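Local coordinates for protein amidohydrolase (Pseudomonas aeruginosa, PDB 2I5G) that probably acts as a metal-dependent dipeptidase of the M19 membrane dipeptidase family, which has a TIM-barrel fold, at residues A[33-38]-A[79-84]; A[42-47]-A[263-268]; A[91-96]-A[178-183]; A[227-232]-A[298-303]. The protein carries 2 engineered substitutions. All coordinates share one frame; numbering follows the deposited sequence.

Contact 1: A[33-38]-A[79-84]; sequences GLTAAN and KAKEQG
Thr35 and Lys81 meet mainly through carbon. The methyl of Thr35 lies against the start of the lysine chain, with CG2 3.7 Å from Lys81 CG, and CB of Lys81 lies almost as near. That methyl is directed to the helix because CG2 stands anti to the backbone N, while OG1 sits beside it (chi1 -54°). A second van der Waals touch, methyl against carbonyl oxygen, comes from Ala80, whose CB points toward the other segment and lies 3.9 Å from Thr35 O. The two segments together bury 136 Å², counting both sides.

In fold terms, residues 33-38 lead out of helix 23-31 into strand 36-40, while residues 79-84 end helix 74-82 just before strand 86-92. The two strands are parallel neighbours, so the contact sits where they enter the barrel sheet. Both helices end at a glycine of positive phi in a Schellman motif, Gly33 and Gly84; in the second, Gly84 N bonds to Lys81 O at 3.1 Å.

The polar interactions across the gap pass through one water. Thr35 OG1 and Lys81 NZ are 4.0 Å apart, with no direct bond between them. Water 1 lies 2.7 Å from Thr35 OG1 and accepts from Lys81 NZ at 3.0 Å. It donates to Gly33 O at 2.9 Å, which ties the glycine turn into the same network. Bends at chi2 and chi4 fold the lysine chain back so that its ammonium arrives here, where Ser10 O and Ala8 O also accept from it. Thr35 OG1 is held by Val12 N as well.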
loop_
_atom_site.group_PDB
_atom_site.type_symbol
_atom_site.label_atom_id
_atom_site.label_comp_id
_atom_site.label_asym_id
_atom_site.label_seq_id
_atom_site.Cartn_x
_atom_site.Cartn_y
_atom_site.Cartn_z
ATOM N N GLY A 33 -20.341 -11.800 31.793
ATOM C CA GLY A 33 -19.226 -11.709 32.721
ATOM C C GLY A 33 -17.885 -11.389 32.081
ATOM O O GLY A 33 -16.833 -11.608 32.684
ATOM N N LEU A 34 -17.924 -10.863 30.862
ATOM C CA LEU A 34 -16.720 -10.507 30.123
ATOM C C LEU A 34 -15.905 -9.493 30.919
ATOM O O LEU A 34 -16.444 -8.498 31.400
ATOM C CB LEU A 34 -17.115 -9.912 28.766
ATOM C CG LEU A 34 -16.065 -9.755 27.666
ATOM C CD1 LEU A 34 -15.543 -11.123 27.260
ATOM C CD2 LEU A 34 -16.682 -9.055 26.461
ATOM N N THR A 35 -14.610 -9.748 31.063
ATOM C CA THR A 35 -13.743 -8.836 31.800
ATOM C C THR A 35 -13.162 -7.793 30.852
ATOM O O THR A 35 -13.192 -6.595 31.140
ATOM C CB THR A 35 -12.586 -9.582 32.480
ATOM O OG1 THR A 35 -13.112 -10.641 33.288
ATOM C CG2 THR A 35 -11.792 -8.636 33.361
ATOM N N ALA A 36 -12.640 -8.248 29.718
ATOM C CA ALA A 36 -12.068 -7.328 28.747
ATOM C C ALA A 36 -12.175 -7.877 27.330
ATOM O O ALA A 36 -12.356 -9.078 27.132
ATOM C CB ALA A 36 -10.617 -7.042 29.094
ATOM N N ALA A 37 -12.068 -6.989 26.345
ATOM C CA ALA A 37 -12.158 -7.406 24.956
ATOM C C ALA A 37 -11.437 -6.497 23.960
ATOM O O ALA A 37 -11.427 -5.274 24.105
ATOM C CB ALA A 37 -13.616 -7.538 24.563
ATOM N N ASN A 38 -10.829 -7.119 22.950
ATOM C CA ASN A 38 -10.137 -6.405 21.876
ATOM C C ASN A 38 -11.225 -5.943 20.908
ATOM O O ASN A 38 -11.733 -6.738 20.116
ATOM C CB ASN A 38 -9.175 -7.344 21.131
ATOM C CG ASN A 38 -8.624 -6.734 19.837
ATOM O OD1 ASN A 38 -9.040 -5.655 19.417
ATOM N ND2 ASN A 38 -7.683 -7.433 19.202
ATOM N N LYS A 79 -8.567 -3.886 37.207
ATOM C CA LYS A 79 -9.484 -2.869 37.701
ATOM C C LYS A 79 -10.911 -3.165 37.243
ATOM O O LYS A 79 -11.851 -3.131 38.038
ATOM C CB LYS A 79 -9.058 -1.490 37.203
ATOM C CG LYS A 79 -9.986 -0.380 37.655
ATOM C CD LYS A 79 -9.634 0.970 37.045
ATOM C CE LYS A 79 -8.276 1.472 37.519
ATOM N NZ LYS A 79 -7.925 2.784 36.896
ATOM N N ALA A 80 -11.068 -3.462 35.959
ATOM C CA ALA A 80 -12.377 -3.756 35.402
ATOM C C ALA A 80 -13.049 -4.926 36.122
ATOM O O ALA A 80 -14.247 -4.890 36.412
ATOM C CB ALA A 80 -12.250 -4.060 33.922
ATOM N N LYS A 81 -12.279 -5.965 36.409
ATOM C CA LYS A 81 -12.824 -7.127 37.091
ATOM C C LYS A 81 -13.291 -6.764 38.500
ATOM O O LYS A 81 -14.443 -7.013 38.869
ATOM C CB LYS A 81 -11.763 -8.231 37.160
ATOM C CG LYS A 81 -12.289 -9.642 36.927
ATOM C CD LYS A 81 -12.911 -10.228 38.158
ATOM C CE LYS A 81 -13.362 -11.659 37.894
ATOM N NZ LYS A 81 -14.444 -11.726 36.874
ATOM N N GLU A 82 -12.404 -6.153 39.276
ATOM C CA GLU A 82 -12.735 -5.791 40.647
ATOM C C GLU A 82 -13.718 -4.642 40.766
ATOM O O GLU A 82 -14.043 -4.216 41.871
ATOM C CB GLU A 82 -11.468 -5.464 41.442
ATOM C CG GLU A 82 -10.831 -4.131 41.125
ATOM C CD GLU A 82 -9.623 -3.859 42.004
ATOM O OE1 GLU A 82 -8.603 -4.572 41.862
ATOM O OE2 GLU A 82 -9.696 -2.936 42.846
ATOM N N GLN A 83 -14.199 -4.143 39.636
ATOM C CA GLN A 83 -15.160 -3.053 39.658
ATOM C C GLN A 83 -16.468 -3.455 39.010
ATOM O O GLN A 83 -17.380 -2.640 38.875
ATOM C CB GLN A 83 -14.593 -1.830 38.952
ATOM C CG GLN A 83 -13.610 -1.057 39.792
ATOM C CD GLN A 83 -13.241 0.255 39.159
ATOM O OE1 GLN A 83 -14.094 0.943 38.599
ATOM N NE2 GLN A 83 -11.968 0.624 39.252
ATOM N N GLY A 84 -16.559 -4.720 38.614
ATOM C CA GLY A 84 -17.767 -5.214 37.979
ATOM C C GLY A 84 -18.064 -4.512 36.667
ATOM O O GLY A 84 -19.200 -4.112 36.408
HETATM O O HOH W 1 -15.360 -10.000 34.640
#

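Contact 2: A[42-47]-A[263-268]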
loop_
_atom_site.group_PDB
_atom_site.type_symbol
_atom_site.label_atom_id
_atom_site.label_comp_id
_atom_site.label_asym_id
_atom_site.label_seq_id
_atom_site.Cartn_x
_atom_site.Cartn_y
_atom_site.Cartn_z
ATOM N N SER A 42 -11.243 -0.160 13.397
ATOM C CA SER A 42 -10.698 0.116 12.074
ATOM C C SER A 42 -10.407 -1.160 11.289
ATOM O O SER A 42 -9.898 -2.139 11.845
ATOM C CB SER A 42 -9.402 0.935 12.220
ATOM O OG SER A 42 -8.715 1.098 10.990
ATOM N N VAL A 43 -10.735 -1.143 9.997
ATOM C CA VAL A 43 -10.476 -2.284 9.118
ATOM C C VAL A 43 -10.004 -1.837 7.729
ATOM O O VAL A 43 -8.974 -2.302 7.249
ATOM C CB VAL A 43 -11.718 -3.238 9.020
ATOM C CG1 VAL A 43 -12.972 -2.458 9.160
ATOM C CG2 VAL A 43 -11.715 -4.008 7.705
ATOM N N TRP A 44 -10.737 -0.931 7.089
ATOM C CA TRP A 44 -10.342 -0.431 5.772
ATOM C C TRP A 44 -9.940 1.046 5.859
ATOM O O TRP A 44 -9.208 1.550 5.006
ATOM C CB TRP A 44 -11.493 -0.572 4.763
ATOM C CG TRP A 44 -11.787 -1.977 4.265
ATOM C CD1 TRP A 44 -13.008 -2.591 4.236
ATOM C CD2 TRP A 44 -10.864 -2.905 3.673
ATOM N NE1 TRP A 44 -12.905 -3.835 3.665
ATOM C CE2 TRP A 44 -11.603 -4.056 3.310
ATOM C CE3 TRP A 44 -9.484 -2.878 3.415
ATOM C CZ2 TRP A 44 -11.010 -5.170 2.702
ATOM C CZ3 TRP A 44 -8.895 -3.984 2.809
ATOM C CH2 TRP A 44 -9.661 -5.116 2.460
ATOM N N GLU A 45 -10.411 1.726 6.902
ATOM C CA GLU A 45 -10.151 3.153 7.105
ATOM C C GLU A 45 -8.703 3.641 7.213
ATOM O O GLU A 45 -7.822 2.935 7.701
ATOM C CB GLU A 45 -10.930 3.647 8.329
ATOM C CG GLU A 45 -11.199 2.587 9.382
ATOM C CD GLU A 45 -12.545 1.910 9.202
ATOM O OE1 GLU A 45 -13.583 2.593 9.341
ATOM O OE2 GLU A 45 -12.567 0.696 8.925
ATOM N N GLY A 46 -8.477 4.871 6.753
ATOM C CA GLY A 46 -7.155 5.469 6.811
ATOM C C GLY A 46 -6.960 6.131 8.163
ATOM O O GLY A 46 -7.708 5.842 9.099
ATOM N N PHE A 47 -5.979 7.026 8.271
ATOM C CA PHE A 47 -5.698 7.712 9.537
ATOM C C PHE A 47 -6.896 8.444 10.150
ATOM O O PHE A 47 -7.507 7.958 11.101
ATOM C CB PHE A 47 -4.544 8.709 9.366
ATOM C CG PHE A 47 -4.212 9.471 10.621
ATOM C CD1 PHE A 47 -3.631 8.827 11.711
ATOM C CD2 PHE A 47 -4.512 10.825 10.729
ATOM C CE1 PHE A 47 -3.358 9.517 12.890
ATOM C CE2 PHE A 47 -4.243 11.524 11.902
ATOM C CZ PHE A 47 -3.665 10.866 12.985
ATOM N N THR A 263 -16.393 -8.023 2.775
ATOM C CA THR A 263 -16.044 -8.939 1.692
ATOM C C THR A 263 -15.555 -8.369 0.358
ATOM O O THR A 263 -15.147 -9.131 -0.530
ATOM C CB THR A 263 -17.203 -9.901 1.419
ATOM O OG1 THR A 263 -18.415 -9.155 1.254
ATOM C CG2 THR A 263 -17.356 -10.876 2.578
ATOM N N HIS A 264 -15.594 -7.051 0.201
ATOM C CA HIS A 264 -15.106 -6.439 -1.031
ATOM C C HIS A 264 -13.822 -5.684 -0.705
ATOM O O HIS A 264 -13.744 -5.008 0.321
ATOM C CB HIS A 264 -16.144 -5.478 -1.618
ATOM C CG HIS A 264 -17.358 -6.156 -2.175
ATOM N ND1 HIS A 264 -18.332 -6.720 -1.378
ATOM C CD2 HIS A 264 -17.748 -6.372 -3.454
ATOM C CE1 HIS A 264 -19.270 -7.254 -2.143
ATOM N NE2 HIS A 264 -18.939 -7.055 -3.406
ATOM N N ASP A 265 -12.811 -5.806 -1.560
ATOM C CA ASP A 265 -11.539 -5.122 -1.322
ATOM C C ASP A 265 -11.755 -3.623 -1.079
ATOM O O ASP A 265 -12.497 -2.969 -1.815
ATOM C CB ASP A 265 -10.592 -5.327 -2.514
ATOM C CG ASP A 265 -9.187 -4.792 -2.250
ATOM O OD1 ASP A 265 -8.570 -5.228 -1.258
ATOM O OD2 ASP A 265 -8.698 -3.944 -3.034
ATOM N N LYS A 266 -11.104 -3.091 -0.045
ATOM C CA LYS A 266 -11.222 -1.678 0.304
ATOM C C LYS A 266 -12.617 -1.370 0.831
ATOM O O LYS A 266 -12.957 -0.214 1.084
ATOM C CB LYS A 266 -10.937 -0.793 -0.917
ATOM C CG LYS A 266 -9.485 -0.377 -1.097
ATOM C CD LYS A 266 -8.572 -1.561 -1.242
ATOM C CE LYS A 266 -7.143 -1.118 -1.416
ATOM N NZ LYS A 266 -6.303 -2.283 -1.783
ATOM N N GLY A 267 -13.421 -2.414 0.992
ATOM C CA GLY A 267 -14.772 -2.233 1.478
ATOM C C GLY A 267 -15.766 -1.884 0.386
ATOM O O GLY A 267 -16.947 -1.690 0.676
ATOM N N TYR A 268 -15.309 -1.820 -0.866
ATOM C CA TYR A 268 -16.202 -1.469 -1.969
ATOM C C TYR A 268 -15.807 -2.039 -3.332
ATOM O O TYR A 268 -16.636 -2.109 -4.232
ATOM C CB TYR A 268 -16.297 0.059 -2.098
ATOM C CG TYR A 268 -15.122 0.673 -2.830
ATOM C CD1 TYR A 268 -15.052 0.640 -4.224
ATOM C CD2 TYR A 268 -14.043 1.214 -2.129
ATOM C CE1 TYR A 268 -13.935 1.121 -4.902
ATOM C CE2 TYR A 268 -12.918 1.699 -2.797
ATOM C CZ TYR A 268 -12.870 1.648 -4.184
ATOM O OH TYR A 268 -11.762 2.122 -4.856
#
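A type II beta turn, His264 to Gly267, lies across one face of the Trp44 indole, joining the loop after strand 36-40 to the loop after helix 256-263. The turn is defined by the backbone angles of Asp265 and Lys266 and by the bond from Gly267 N to His264 O, 2.7 Å. Its peptide backbone covers the ring: Lys266 N lies over the face 3.4 Å from Trp44 CZ2, nearer the ring's margin than its middle. Gly267 N, over the same face, is 3.1 Å from Trp44 NE1, but both are donors and do not bond; NE1 gives its hydrogen to Trp261 O instead. On the opposite ring face lies Val43 CG2, 3.9 Å above the plane. Asp265 completes the contact at the benzo end, with OD1 3.9 Å from Trp44 CH2 and the carboxylate turned 82° from the ring. That carboxylate is held by Thr122 at OD1 and, at OD2, by Arg270 and by Lys266 NZ (3.2 Å). The backbone that presents Trp44 is gripped by Glu45 OE2, which accepts from Val43 N and Trp44 N from opposite faces of its carboxylate plane. Gly46 occupies the N-cap position of helix 47-63, helix 256-263 packs on Val43 and Glu45 through Trp261, and beyond the turn Phe140 of the second subunit forms a cation-pi contact with Lys266, placing the joint beside the dimer interface.

Contact 3: A[91-96]-A[178-183]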
loop_
_atom_site.group_PDB
_atom_site.type_symbol
_atom_site.label_atom_id
_atom_site.label_comp_id
_atom_site.label_asym_id
_atom_site.label_seq_id
_atom_site.Cartn_x
_atom_site.Cartn_y
_atom_site.Cartn_z
ATOM N N GLY A 91 -8.493 -1.957 19.117
ATOM C CA GLY A 91 -7.682 -2.684 18.159
ATOM C C GLY A 91 -7.946 -2.314 16.708
ATOM O O GLY A 91 -9.033 -1.832 16.358
ATOM N N PHE A 92 -6.936 -2.523 15.865
ATOM C CA PHE A 92 -7.048 -2.259 14.429
ATOM C C PHE A 92 -6.904 -3.601 13.730
ATOM O O PHE A 92 -6.075 -4.428 14.122
ATOM C CB PHE A 92 -5.905 -1.380 13.908
ATOM C CG PHE A 92 -5.904 0.024 14.425
ATOM C CD1 PHE A 92 -6.902 0.484 15.273
ATOM C CD2 PHE A 92 -4.905 0.903 14.025
ATOM C CE1 PHE A 92 -6.902 1.801 15.710
ATOM C CE2 PHE A 92 -4.897 2.222 14.456
ATOM C CZ PHE A 92 -5.896 2.671 15.300
ATOM N N GLN A 93 -7.695 -3.829 12.696
ATOM C CA GLN A 93 -7.555 -5.069 11.965
ATOM C C GLN A 93 -6.802 -4.777 10.672
ATOM O O GLN A 93 -6.818 -5.564 9.727
ATOM C CB GLN A 93 -8.921 -5.691 11.687
ATOM C CG GLN A 93 -9.490 -6.415 12.893
ATOM C CD GLN A 93 -10.382 -7.584 12.513
ATOM O OE1 GLN A 93 -9.958 -8.502 11.796
ATOM N NE2 GLN A 93 -11.623 -7.563 12.996
ATOM N N ASN A 94 -6.129 -3.632 10.647
ATOM C CA ASN A 94 -5.358 -3.229 9.479
ATOM C C ASN A 94 -4.323 -2.182 9.880
ATOM O O ASN A 94 -4.614 -1.284 10.666
ATOM C CB ASN A 94 -6.283 -2.640 8.414
ATOM C CG ASN A 94 -5.665 -2.654 7.028
ATOM O OD1 ASN A 94 -4.445 -2.644 6.876
ATOM N ND2 ASN A 94 -6.509 -2.664 6.006
ATOM N N ALA A 95 -3.116 -2.303 9.340
ATOM C CA ALA A 95 -2.058 -1.346 9.632
ATOM C C ALA A 95 -2.223 -0.118 8.742
ATOM O O ALA A 95 -1.507 0.871 8.896
ATOM C CB ALA A 95 -0.704 -1.980 9.385
ATOM N N HIS A 96 -3.181 -0.186 7.819
ATOM C CA HIS A 96 -3.434 0.901 6.884
ATOM C C HIS A 96 -3.716 2.241 7.558
ATOM O O HIS A 96 -3.466 3.302 6.973
ATOM C CB HIS A 96 -4.587 0.535 5.951
ATOM C CG HIS A 96 -4.807 1.530 4.855
ATOM N ND1 HIS A 96 -3.826 1.861 3.944
ATOM C CD2 HIS A 96 -5.884 2.291 4.542
ATOM C CE1 HIS A 96 -4.288 2.784 3.119
ATOM N NE2 HIS A 96 -5.534 3.063 3.461
ATOM N N TYR A 178 -2.428 -14.478 16.540
ATOM C CA TYR A 178 -3.476 -14.722 15.560
ATOM C C TYR A 178 -4.691 -14.572 16.469
ATOM O O TYR A 178 -5.283 -15.566 16.892
ATOM C CB TYR A 178 -3.444 -16.148 15.008
ATOM C CG TYR A 178 -2.347 -16.449 14.010
ATOM C CD1 TYR A 178 -2.039 -15.556 12.984
ATOM C CD2 TYR A 178 -1.640 -17.652 14.071
ATOM C CE1 TYR A 178 -1.053 -15.852 12.042
ATOM C CE2 TYR A 178 -0.656 -17.959 13.137
ATOM C CZ TYR A 178 -0.368 -17.055 12.125
ATOM O OH TYR A 178 0.603 -17.362 11.199
ATOM N N SER A 179 -5.028 -13.324 16.796
ATOM C CA SER A 179 -6.147 -13.013 17.683
ATOM C C SER A 179 -7.392 -13.848 17.437
ATOM O O SER A 179 -8.085 -14.215 18.382
ATOM C CB SER A 179 -6.508 -11.524 17.582
ATOM O OG SER A 179 -6.977 -11.189 16.288
ATOM N N HIS A 180 -7.678 -14.150 16.175
ATOM C CA HIS A 180 -8.858 -14.939 15.848
ATOM C C HIS A 180 -8.714 -15.770 14.574
ATOM O O HIS A 180 -8.752 -15.241 13.464
ATOM C CB HIS A 180 -10.091 -14.025 15.741
ATOM C CG HIS A 180 -9.987 -12.962 14.687
ATOM N ND1 HIS A 180 -9.077 -11.928 14.753
ATOM C CD2 HIS A 180 -10.695 -12.765 13.549
ATOM C CE1 HIS A 180 -9.231 -11.141 13.701
ATOM N NE2 HIS A 180 -10.207 -11.625 12.956
ATOM N N CYS A 181 -8.555 -17.079 14.732
ATOM C CA CYS A 181 -8.416 -17.962 13.579
ATOM C C CYS A 181 -8.813 -19.396 13.914
ATOM O O CYS A 181 -9.090 -19.729 15.061
ATOM C CB CYS A 181 -6.979 -17.950 13.079
ATOM S SG CYS A 181 -5.856 -18.690 14.264
ATOM N N LEU A 182 -8.837 -20.240 12.895
ATOM C CA LEU A 182 -9.201 -21.632 13.066
ATOM C C LEU A 182 -8.242 -22.527 12.303
ATOM O O LEU A 182 -7.632 -22.103 11.325
ATOM C CB LEU A 182 -10.630 -21.856 12.586
ATOM C CG LEU A 182 -11.695 -21.350 13.555
ATOM C CD1 LEU A 182 -13.083 -21.478 12.933
ATOM C CD2 LEU A 182 -11.602 -22.153 14.843
ATOM N N PRO A 183 -8.103 -23.790 12.740
ATOM C CA PRO A 183 -7.208 -24.762 12.108
ATOM C C PRO A 183 -7.678 -25.236 10.740
ATOM O O PRO A 183 -8.824 -25.652 10.580
ATOM C CB PRO A 183 -7.179 -25.888 13.125
ATOM C CG PRO A 183 -8.586 -25.895 13.607
ATOM C CD PRO A 183 -8.868 -24.425 13.830
HETATM O O HOH W 2 -12.865 -10.136 11.305
#
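Gln93 reaches His180 with the end of its side chain. Its CB does not point at the other segment; CG, anti to the carbonyl carbon and beside the backbone N (chi1 -79°), starts an extended chain that closes the distance, since the nearest CA atoms, those of Gln93 and Ser179, are 9.9 Å apart. CD then comes 3.9 Å from His180 CE1. At the tip, OE1 lies at the edge of the imidazole near its plane, 3.3 Å from His180 CE1 and equally far from His180 NE2. The amide itself stands almost upright to the ring, 86° between planes. NE2 of Gln93 bonds to Thr40 OG1 and weakly to water 2, at 3.3 Å; the same water makes a weak link to His180 NE2.

The buried imidazole has a partner at each nitrogen: Ser179 OG, 2.7 Å from His180 ND1, and His159 NE2, bonded to His180 NE2. In M19 dipeptidases the metals sit at the C-terminal ends of the barrel strands; Gln93, His159 and His180 lie at such ends, consistent with that place, though no metal is part of this contact.

Gln93 follows directly on strand 86-92, of the larger parallel sheet; His180 comes where the chain turns a corner within the broken strand 177-181, of the smaller one; Leu16 from strand 13-17 packs against both side chains.

Contact 4: A[227-232]-A[298-303]; sequences DYAEAI and LKRGMP. Engineered in segment 298-303: Lys299 (natural residue Glu).
Ala229 and Arg300 make the closest approach: Ala229 CB lies 3.7 Å from Arg300 CD and 3.9 Å from Arg300 NE, so the methyl rests where the aliphatic chain passes into the guanidinium. The flat group then lies along the helix backbone, with Glu230 N 4.1 Å above its plane, away from its centre and on the same face as Ala229 CB. Glu230 adds a looser flank, its CB 4.4 Å from Arg300 NH2. No hydrogen bond crosses between the two segments.

One shell out, acidic residues of helix 225-239 hold the arginine. Asp226 forms a salt bridge with NE and Glu233 with NH1, so the guanidinium is held from two sites along that helix. Glu230 is not a third: its extended chain carries the carboxylate away from the guanidinium, and OE2 stays 5.3 Å from Arg300 NH2.

The backbone at the far end is set by the close of helix 291-299. Gly301, with a phi of 112°, ends it in a Schellman motif, and Arg300 just before it points its CB toward helix 225-239. Behind, Thr296 and Leu297 pack on Ala229, while selenomethionine Met302 and Ile232 both pack on Val310 of helix 304-323; Ile232 also reaches strand 244-246. These are helices on the outside of the barrel.

Chemically, the arginine lies close over the helix at Ala229, its methylene against the alanine methyl, and the pairing with Asp226 and Glu233 probably offsets much of its charge at this partly exposed joint, with dispersion supplying the direct touch.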
loop_
_atom_site.group_PDB
_atom_site.type_symbol
_atom_site.label_atom_id
_atom_site.label_comp_id
_atom_site.label_asym_id
_atom_site.label_seq_id
_atom_site.Cartn_x
_atom_site.Cartn_y
_atom_site.Cartn_z
ATOM N N ASP A 227 -18.485 -28.031 18.947
ATOM C CA ASP A 227 -17.615 -28.050 17.778
ATOM C C ASP A 227 -16.540 -26.985 17.933
ATOM O O ASP A 227 -15.466 -27.076 17.343
ATOM C CB ASP A 227 -18.428 -27.791 16.509
ATOM C CG ASP A 227 -19.341 -28.949 16.159
ATOM O OD1 ASP A 227 -18.824 -30.046 15.856
ATOM O OD2 ASP A 227 -20.575 -28.765 16.192
ATOM N N TYR A 228 -16.842 -25.977 18.739
ATOM C CA TYR A 228 -15.912 -24.888 18.999
ATOM C C TYR A 228 -14.848 -25.396 19.975
ATOM O O TYR A 228 -13.651 -25.217 19.750
ATOM C CB TYR A 228 -16.683 -23.699 19.576
ATOM C CG TYR A 228 -15.874 -22.451 19.843
ATOM C CD1 TYR A 228 -14.810 -22.087 19.015
ATOM C CD2 TYR A 228 -16.226 -21.589 20.884
ATOM C CE1 TYR A 228 -14.120 -20.890 19.213
ATOM C CE2 TYR A 228 -15.547 -20.391 21.089
ATOM C CZ TYR A 228 -14.497 -20.045 20.247
ATOM O OH TYR A 228 -13.856 -18.838 20.422
ATOM N N ALA A 229 -15.286 -26.040 21.049
ATOM C CA ALA A 229 -14.350 -26.590 22.022
ATOM C C ALA A 229 -13.436 -27.573 21.295
ATOM O O ALA A 229 -12.247 -27.655 21.581
ATOM C CB ALA A 229 -15.102 -27.308 23.129
ATOM N N GLU A 230 -14.003 -28.317 20.350
ATOM C CA GLU A 230 -13.236 -29.286 19.576
ATOM C C GLU A 230 -12.065 -28.599 18.883
ATOM O O GLU A 230 -10.928 -29.073 18.931
ATOM C CB GLU A 230 -14.133 -29.948 18.528
ATOM C CG GLU A 230 -13.392 -30.814 17.519
ATOM C CD GLU A 230 -14.319 -31.454 16.492
ATOM O OE1 GLU A 230 -13.810 -32.072 15.529
ATOM O OE2 GLU A 230 -15.556 -31.344 16.646
ATOM N N ALA A 231 -12.350 -27.475 18.235
ATOM C CA ALA A 231 -11.312 -26.737 17.534
ATOM C C ALA A 231 -10.319 -26.147 18.532
ATOM O O ALA A 231 -9.121 -26.102 18.268
ATOM C CB ALA A 231 -11.935 -25.633 16.676
ATOM N N ILE A 232 -10.816 -25.707 19.682
ATOM C CA ILE A 232 -9.954 -25.129 20.702
ATOM C C ILE A 232 -9.017 -26.177 21.284
ATOM O O ILE A 232 -7.899 -25.861 21.703
ATOM C CB ILE A 232 -10.787 -24.479 21.834
ATOM C CG1 ILE A 232 -11.470 -23.219 21.296
ATOM C CG2 ILE A 232 -9.899 -24.132 23.028
ATOM C CD1 ILE A 232 -12.320 -22.519 22.287
ATOM N N LEU A 298 -15.134 -27.172 30.417
ATOM C CA LEU A 298 -15.048 -27.769 31.741
ATOM C C LEU A 298 -15.637 -29.181 31.773
ATOM O O LEU A 298 -14.980 -30.131 32.206
ATOM C CB LEU A 298 -15.776 -26.864 32.732
ATOM C CG LEU A 298 -15.457 -26.969 34.218
ATOM C CD1 LEU A 298 -13.960 -26.848 34.450
ATOM C CD2 LEU A 298 -16.200 -25.854 34.945
ATOM N N LYS A 299 -16.872 -29.318 31.304
ATOM C CA LYS A 299 -17.534 -30.615 31.299
ATOM C C LYS A 299 -16.983 -31.478 30.172
ATOM O O LYS A 299 -17.521 -32.538 29.862
ATOM C CB LYS A 299 -19.051 -30.439 31.143
ATOM C CG LYS A 299 -19.505 -29.894 29.795
ATOM C CD LYS A 299 -19.941 -31.013 28.850
ATOM C CE LYS A 299 -20.380 -30.469 27.489
ATOM N NZ LYS A 299 -21.550 -29.543 27.553
ATOM N N ARG A 300 -15.887 -31.026 29.579
ATOM C CA ARG A 300 -15.283 -31.745 28.477
ATOM C C ARG A 300 -13.965 -32.426 28.840
ATOM O O ARG A 300 -13.318 -33.024 27.984
ATOM C CB ARG A 300 -15.084 -30.784 27.310
ATOM C CG ARG A 300 -15.456 -31.378 25.982
ATOM C CD ARG A 300 -16.038 -30.329 25.066
ATOM N NE ARG A 300 -16.509 -30.928 23.824
ATOM C CZ ARG A 300 -15.711 -31.475 22.917
ATOM N NH1 ARG A 300 -14.403 -31.487 23.115
ATOM N NH2 ARG A 300 -16.222 -32.022 21.825
ATOM N N GLY A 301 -13.572 -32.335 30.107
ATOM C CA GLY A 301 -12.338 -32.966 30.548
ATOM C C GLY A 301 -11.211 -32.022 30.943
ATOM O O GLY A 301 -10.335 -32.375 31.739
HETATM N N MSE A 302 -11.225 -30.818 30.387
HETATM C CA MSE A 302 -10.196 -29.833 30.687
HETATM C C MSE A 302 -10.287 -29.424 32.156
HETATM O O MSE A 302 -11.346 -29.031 32.633
HETATM C CB MSE A 302 -10.385 -28.612 29.778
HETATM C CG MSE A 302 -9.200 -27.661 29.714
HETATM SE SE MSE A 302 -9.469 -26.207 28.435
HETATM C CE MSE A 302 -9.296 -27.230 26.797
ATOM N N PRO A 303 -9.179 -29.543 32.901
ATOM C CA PRO A 303 -9.166 -29.169 34.324
ATOM C C PRO A 303 -9.337 -27.662 34.546
ATOM O O PRO A 303 -9.101 -26.865 33.642
ATOM C CB PRO A 303 -7.811 -29.685 34.809
ATOM C CG PRO A 303 -6.965 -29.641 33.566
ATOM C CD PRO A 303 -7.907 -30.171 32.510
#

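Overall arrangement
Contact 3 is the core of the set, its centre about 6 Å from that of the chain, and the only one made by two polar side-chain ends; the other contact centres lie about 16 to 20 Å out. Contact 1 is buried too, yet methyl packing and a bridging water carry it. Contact 2, partly buried at the subunit interface, relies on an indole against backbone, and contact 4 on an arginine held over a helix. Strand 36-40 of contact 1 and strand 86-92 of contact 3 are neighbours in one sheet. A probable hydrogen bond from Gln93 N to Ser42 O (2.9 Å) joins contacts 3 and 2, whereas contacts 2 and 4 lie on opposite sides of the centre.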